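Long-range contacts in DNA mismatch repair protein MutS (Thermus aquaticus, PDB 1EWQ), which takes part in the repair of DNA mismatches, possibly as their recognition factor, binding mismatched DNA and showing weak ATPase activity: residues A384-D389 / G397-E402; P436-G441 / Y448-T453. One frame throughout, in Å; residues are numbered along the deposited sequence.

Interaction 1: A384-D389 / G397-E402; sequences AALVED and GGLIRE
Leu386 swings its CG to the side facing away from its carbonyl carbon (chi1 -43°), and Arg401 does the same with its own CG (chi1 -56°); the first turn sends a methyl to Leu399 and Ile400, the second lays CG against Val387, and a bend at chi3 then turns the guanidinium beyond. The motif is an isolated beta bridge, Leu386 with Ile400, where the chain leaves helix 376-385 and comes back before helix 406-433 in MutS domain III. Two nearly straight backbone bonds flank it: Arg401 N to Ala385 O at 3.0 Å (161° at the hydrogen) and Val387 N to Leu399 O at 3.1 Å. Ala385 O also takes a CA-H contact from Ile400, at 3.2 Å from its CA. On the buried side Leu386 and Leu399 run alongside each other in the same direction, CD2 to CD2 at 3.5 Å, while Ile400 CD1 meets Leu386 CD2 at an oblique crossing. Helix 479-511 backs this face through Val502, Phe503 and Val506, and its Glu499 accepts the amides of Leu399 and Ile400 through one carboxylate oxygen. Arg353 bonds to the carbonyl oxygen of Val387. On the outer side the methylenes of Arg401, more than its guanidinium, do the touching: CG packs tightly on Val387, 3.5 Å from CG1, and CD sits 3.1 Å from Leu386 O.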
loop_
_atom_site.group_PDB
_atom_site.type_symbol
_atom_site.label_atom_id
_atom_site.label_comp_id
_atom_site.label_asym_id
_atom_site.label_seq_id
_atom_site.Cartn_x
_atom_site.Cartn_y
_atom_site.Cartn_z
ATOM N N ALA C 384 -34.443 -19.026 -25.876
ATOM C CA ALA C 384 -35.826 -19.391 -25.585
ATOM C C ALA C 384 -36.090 -19.651 -24.107
ATOM O O ALA C 384 -37.238 -19.657 -23.671
ATOM C CB ALA C 384 -36.205 -20.623 -26.385
ATOM N N ALA C 385 -35.028 -19.869 -23.338
ATOM C CA ALA C 385 -35.181 -20.157 -21.922
ATOM C C ALA C 385 -35.026 -18.970 -20.981
ATOM O O ALA C 385 -35.797 -18.821 -20.034
ATOM C CB ALA C 385 -34.206 -21.251 -21.515
ATOM N N LEU C 386 -34.040 -18.121 -21.241
ATOM C CA LEU C 386 -33.772 -16.999 -20.350
ATOM C C LEU C 386 -34.317 -15.653 -20.794
ATOM O O LEU C 386 -34.356 -15.347 -21.991
ATOM C CB LEU C 386 -32.262 -16.877 -20.139
ATOM C CG LEU C 386 -31.503 -18.191 -19.918
ATOM C CD1 LEU C 386 -30.016 -17.905 -19.835
ATOM C CD2 LEU C 386 -32.001 -18.872 -18.652
ATOM N N VAL C 387 -34.736 -14.847 -19.819
ATOM C CA VAL C 387 -35.245 -13.513 -20.107
ATOM C C VAL C 387 -34.090 -12.739 -20.722
ATOM O O VAL C 387 -32.931 -13.130 -20.565
ATOM C CB VAL C 387 -35.717 -12.786 -18.829
ATOM C CG1 VAL C 387 -36.904 -13.527 -18.219
ATOM C CG2 VAL C 387 -34.566 -12.678 -17.833
ATOM N N GLU C 388 -34.401 -11.648 -21.417
ATOM C CA GLU C 388 -33.375 -10.841 -22.065
ATOM C C GLU C 388 -32.214 -10.450 -21.143
ATOM O O GLU C 388 -31.053 -10.609 -21.515
ATOM C CB GLU C 388 -34.004 -9.591 -22.685
ATOM C CG GLU C 388 -33.008 -8.698 -23.419
ATOM C CD GLU C 388 -33.678 -7.535 -24.127
ATOM O OE1 GLU C 388 -34.646 -6.983 -23.572
ATOM O OE2 GLU C 388 -33.231 -7.165 -25.232
ATOM N N ASP C 389 -32.515 -9.941 -19.951
ATOM C CA ASP C 389 -31.462 -9.558 -19.012
ATOM C C ASP C 389 -31.638 -10.339 -17.711
ATOM O O ASP C 389 -32.253 -9.863 -16.766
ATOM C CB ASP C 389 -31.499 -8.045 -18.742
ATOM C CG ASP C 389 -31.318 -7.216 -20.011
ATOM O OD1 ASP C 389 -30.455 -7.572 -20.847
ATOM O OD2 ASP C 389 -32.028 -6.198 -20.176
ATOM N N GLY C 397 -36.687 -12.600 -8.939
ATOM C CA GLY C 397 -37.346 -12.416 -10.223
ATOM C C GLY C 397 -37.229 -13.519 -11.262
ATOM O O GLY C 397 -36.432 -14.443 -11.137
ATOM N N GLY C 398 -38.037 -13.387 -12.308
ATOM C CA GLY C 398 -38.070 -14.355 -13.383
ATOM C C GLY C 398 -36.778 -14.550 -14.152
ATOM O O GLY C 398 -36.334 -13.683 -14.907
ATOM N N LEU C 399 -36.174 -15.709 -13.951
ATOM C CA LEU C 399 -34.946 -16.050 -14.635
ATOM C C LEU C 399 -35.408 -16.606 -15.977
ATOM O O LEU C 399 -34.916 -16.217 -17.034
ATOM C CB LEU C 399 -34.213 -17.135 -13.850
ATOM C CG LEU C 399 -32.720 -17.376 -14.060
ATOM C CD1 LEU C 399 -32.409 -18.768 -13.579
ATOM C CD2 LEU C 399 -32.329 -17.226 -15.527
ATOM N N ILE C 400 -36.385 -17.507 -15.905
ATOM C CA ILE C 400 -36.944 -18.177 -17.072
ATOM C C ILE C 400 -38.097 -17.395 -17.672
ATOM O O ILE C 400 -38.929 -16.855 -16.950
ATOM C CB ILE C 400 -37.437 -19.593 -16.685
ATOM C CG1 ILE C 400 -36.276 -20.394 -16.086
ATOM C CG2 ILE C 400 -38.010 -20.314 -17.903
ATOM C CD1 ILE C 400 -35.088 -20.561 -17.025
ATOM N N ARG C 401 -38.154 -17.345 -18.998
ATOM C CA ARG C 401 -39.212 -16.607 -19.686
ATOM C C ARG C 401 -40.554 -17.322 -19.760
ATOM O O ARG C 401 -40.625 -18.554 -19.770
ATOM C CB ARG C 401 -38.770 -16.255 -21.100
ATOM C CG ARG C 401 -37.485 -15.479 -21.125
ATOM C CD ARG C 401 -37.379 -14.632 -22.363
ATOM N NE ARG C 401 -37.553 -15.414 -23.578
ATOM C CZ ARG C 401 -37.329 -14.925 -24.790
ATOM N NH1 ARG C 401 -36.925 -13.663 -24.921
ATOM N NH2 ARG C 401 -37.496 -15.689 -25.865
ATOM N N GLU C 402 -41.621 -16.531 -19.821
ATOM C CA GLU C 402 -42.962 -17.079 -19.901
ATOM C C GLU C 402 -43.148 -17.914 -21.157
ATOM O O GLU C 402 -42.700 -17.542 -22.247
ATOM C CB GLU C 402 -43.996 -15.955 -19.862
ATOM C CG GLU C 402 -44.214 -15.404 -18.465
ATOM C CD GLU C 402 -45.126 -14.198 -18.446
ATOM O OE1 GLU C 402 -46.258 -14.301 -18.977
ATOM O OE2 GLU C 402 -44.709 -13.148 -17.897
#

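Interaction 2: P436-G441 / Y448-T453; sequences PTLKVG and YYLEVT
Lys439 and Glu451 face each other as a hydrogen-bonded pair in a beta hairpin, strands 439-443 and 449-453, with one exchange of backbone bonds here and a second at Gly441 and Tyr449. In the first, Glu451 N reaches Lys439 O at 2.6 Å and Lys439 N reaches Glu451 O at 2.9 Å; between the two exchanges, Val440 and Leu450 form the non-hydrogen-bonded pair. Strand 439-443 is the outer strand of a four-stranded antiparallel sheet, and 473-477 follows beyond 449-453.

The aromatic contact is a ring laid over a peptide. Tyr449 CG lies between its backbone N and carbonyl carbon (chi1 59°), which folds the ring back across the neighbouring strand, with Gly441 C 3.4 Å above one face near the rim. Glycine leaves room for it, since a CB there would run into the phenol oxygen. With an alanine in place of Tyr449 the ring would be gone, and the Gly441 peptide is likely to lose the cover over it.

Apolar contacts gather on the other face: Leu450 CD2 touches Val440 CG2 at 3.9 Å and Leu438 CD2 at 4.1 Å, and Tyr464 and Met481 adjoin Leu450.

The polar contacts lie on the Tyr449 side. Lys439 and Glu451 run side by side, but NZ and OE1 are 3.9 Å apart, a long salt bridge that a water spans; OE2 is held by Arg475. A further water links Thr437 OG1 to Thr453 N, mending the hairpin where direct pairing has ended. With a lysine and an arginine on its two oxygens, Glu451 probably stays ionised, and its negative charge would probably offset part of theirs; the nearest atom of these two segments is about 5 Å from the bound DNA.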
loop_
_atom_site.group_PDB
_atom_site.type_symbol
_atom_site.label_atom_id
_atom_site.label_comp_id
_atom_site.label_asym_id
_atom_site.label_seq_id
_atom_site.Cartn_x
_atom_site.Cartn_y
_atom_site.Cartn_z
ATOM N N PRO C 436 -64.100 5.115 1.253
ATOM C CA PRO C 436 -63.324 5.374 0.036
ATOM C C PRO C 436 -61.822 5.107 0.095
ATOM O O PRO C 436 -61.263 4.543 -0.841
ATOM C CB PRO C 436 -63.654 6.836 -0.277
ATOM C CG PRO C 436 -63.898 7.417 1.079
ATOM C CD PRO C 436 -64.754 6.350 1.716
ATOM N N THR C 437 -61.169 5.501 1.186
ATOM C CA THR C 437 -59.729 5.291 1.302
ATOM C C THR C 437 -59.303 3.922 1.834
ATOM O O THR C 437 -58.126 3.709 2.122
ATOM C CB THR C 437 -59.086 6.376 2.182
ATOM O OG1 THR C 437 -59.776 6.446 3.436
ATOM C CG2 THR C 437 -59.148 7.727 1.484
ATOM N N LEU C 438 -60.245 2.991 1.972
ATOM C CA LEU C 438 -59.905 1.652 2.459
ATOM C C LEU C 438 -58.882 1.043 1.507
ATOM O O LEU C 438 -58.915 1.288 0.302
ATOM C CB LEU C 438 -61.151 0.763 2.525
ATOM C CG LEU C 438 -60.975 -0.700 2.958
ATOM C CD1 LEU C 438 -62.303 -1.247 3.439
ATOM C CD2 LEU C 438 -60.428 -1.542 1.803
ATOM N N LYS C 439 -57.969 0.251 2.049
ATOM C CA LYS C 439 -56.953 -0.361 1.214
ATOM C C LYS C 439 -56.587 -1.776 1.592
ATOM O O LYS C 439 -56.720 -2.180 2.741
ATOM C CB LYS C 439 -55.680 0.505 1.213
ATOM C CG LYS C 439 -55.749 1.676 0.239
ATOM C CD LYS C 439 -54.441 2.462 0.170
ATOM C CE LYS C 439 -54.158 3.195 1.468
ATOM N NZ LYS C 439 -52.941 4.060 1.370
ATOM N N VAL C 440 -56.149 -2.531 0.593
ATOM C CA VAL C 440 -55.673 -3.889 0.799
ATOM C C VAL C 440 -54.164 -3.754 0.632
ATOM O O VAL C 440 -53.681 -3.411 -0.445
ATOM C CB VAL C 440 -56.209 -4.873 -0.262
ATOM C CG1 VAL C 440 -55.377 -6.158 -0.236
ATOM C CG2 VAL C 440 -57.677 -5.192 0.016
ATOM N N GLY C 441 -53.419 -3.994 1.702
ATOM C CA GLY C 441 -51.980 -3.873 1.616
ATOM C C GLY C 441 -51.302 -5.155 2.017
ATOM O O GLY C 441 -51.963 -6.171 2.272
ATOM N N TYR C 448 -51.347 -10.309 4.113
ATOM C CA TYR C 448 -52.333 -9.442 3.468
ATOM C C TYR C 448 -53.315 -8.872 4.481
ATOM O O TYR C 448 -53.661 -9.532 5.451
ATOM C CB TYR C 448 -53.092 -10.197 2.381
ATOM C CG TYR C 448 -52.225 -10.527 1.191
ATOM C CD1 TYR C 448 -51.372 -11.629 1.207
ATOM C CD2 TYR C 448 -52.214 -9.701 0.069
ATOM C CE1 TYR C 448 -50.527 -11.894 0.134
ATOM C CE2 TYR C 448 -51.370 -9.959 -1.008
ATOM C CZ TYR C 448 -50.531 -11.055 -0.968
ATOM O OH TYR C 448 -49.703 -11.309 -2.038
ATOM N N TYR C 449 -53.781 -7.652 4.244
ATOM C CA TYR C 449 -54.700 -7.019 5.187
ATOM C C TYR C 449 -55.553 -5.912 4.583
ATOM O O TYR C 449 -55.296 -5.443 3.476
ATOM C CB TYR C 449 -53.900 -6.434 6.363
ATOM C CG TYR C 449 -52.879 -5.400 5.929
ATOM C CD1 TYR C 449 -53.277 -4.135 5.465
ATOM C CD2 TYR C 449 -51.518 -5.698 5.931
ATOM C CE1 TYR C 449 -52.342 -3.195 5.011
ATOM C CE2 TYR C 449 -50.574 -4.770 5.475
ATOM C CZ TYR C 449 -50.991 -3.524 5.015
ATOM O OH TYR C 449 -50.055 -2.629 4.543
ATOM N N LEU C 450 -56.565 -5.503 5.345
ATOM C CA LEU C 450 -57.475 -4.422 4.971
ATOM C C LEU C 450 -57.053 -3.272 5.878
ATOM O O LEU C 450 -56.863 -3.467 7.082
ATOM C CB LEU C 450 -58.924 -4.815 5.271
ATOM C CG LEU C 450 -59.499 -5.953 4.430
ATOM C CD1 LEU C 450 -60.602 -6.656 5.200
ATOM C CD2 LEU C 450 -60.013 -5.392 3.107
ATOM N N GLU C 451 -56.909 -2.083 5.308
ATOM C CA GLU C 451 -56.462 -0.927 6.073
ATOM C C GLU C 451 -57.464 0.227 6.027
ATOM O O GLU C 451 -57.907 0.638 4.956
ATOM C CB GLU C 451 -55.103 -0.459 5.535
ATOM C CG GLU C 451 -54.449 0.672 6.316
ATOM C CD GLU C 451 -53.182 1.187 5.643
ATOM O OE1 GLU C 451 -53.292 2.025 4.715
ATOM O OE2 GLU C 451 -52.077 0.743 6.026
ATOM N N VAL C 452 -57.814 0.733 7.205
ATOM C CA VAL C 452 -58.747 1.851 7.347
ATOM C C VAL C 452 -58.093 2.900 8.240
ATOM O O VAL C 452 -57.413 2.564 9.210
ATOM C CB VAL C 452 -60.079 1.402 8.009
ATOM C CG1 VAL C 452 -60.959 2.615 8.285
ATOM C CG2 VAL C 452 -60.822 0.422 7.099
ATOM N N THR C 453 -58.295 4.168 7.907
ATOM C CA THR C 453 -57.742 5.276 8.687
ATOM C C THR C 453 -58.659 5.644 9.860
ATOM O O THR C 453 -59.859 5.354 9.842
ATOM C CB THR C 453 -57.568 6.530 7.823
ATOM O OG1 THR C 453 -58.850 6.939 7.325
ATOM C CG2 THR C 453 -56.632 6.246 6.659
HETATM O O HOH W 1 -59.491 4.087 5.270
HETATM O O HOH W 2 -56.164 3.500 4.304
HETATM O O HOH W 3 -51.398 3.310 3.688
#

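Overall arrangement
Both contacts are partly buried and belong to MutS domain III, with centres 34 Å apart and nearest atoms about 15 Å apart, so they do not touch. They share two long elements: helices 406-433 and 479-511 border each. Interaction 1 sits where the chain enters helix 406-433, nearer the centre of the protein and about 14 Å from the DNA at its nearest atom; its one backbone bridge is flanked by leucine and isoleucine methyls inside and arginine methylenes outside. Interaction 2 follows that helix, far out beside the DNA, and pairs strands in earnest, adding ring-on-peptide packing, waters and a charged network that interaction 1 lacks between its segments.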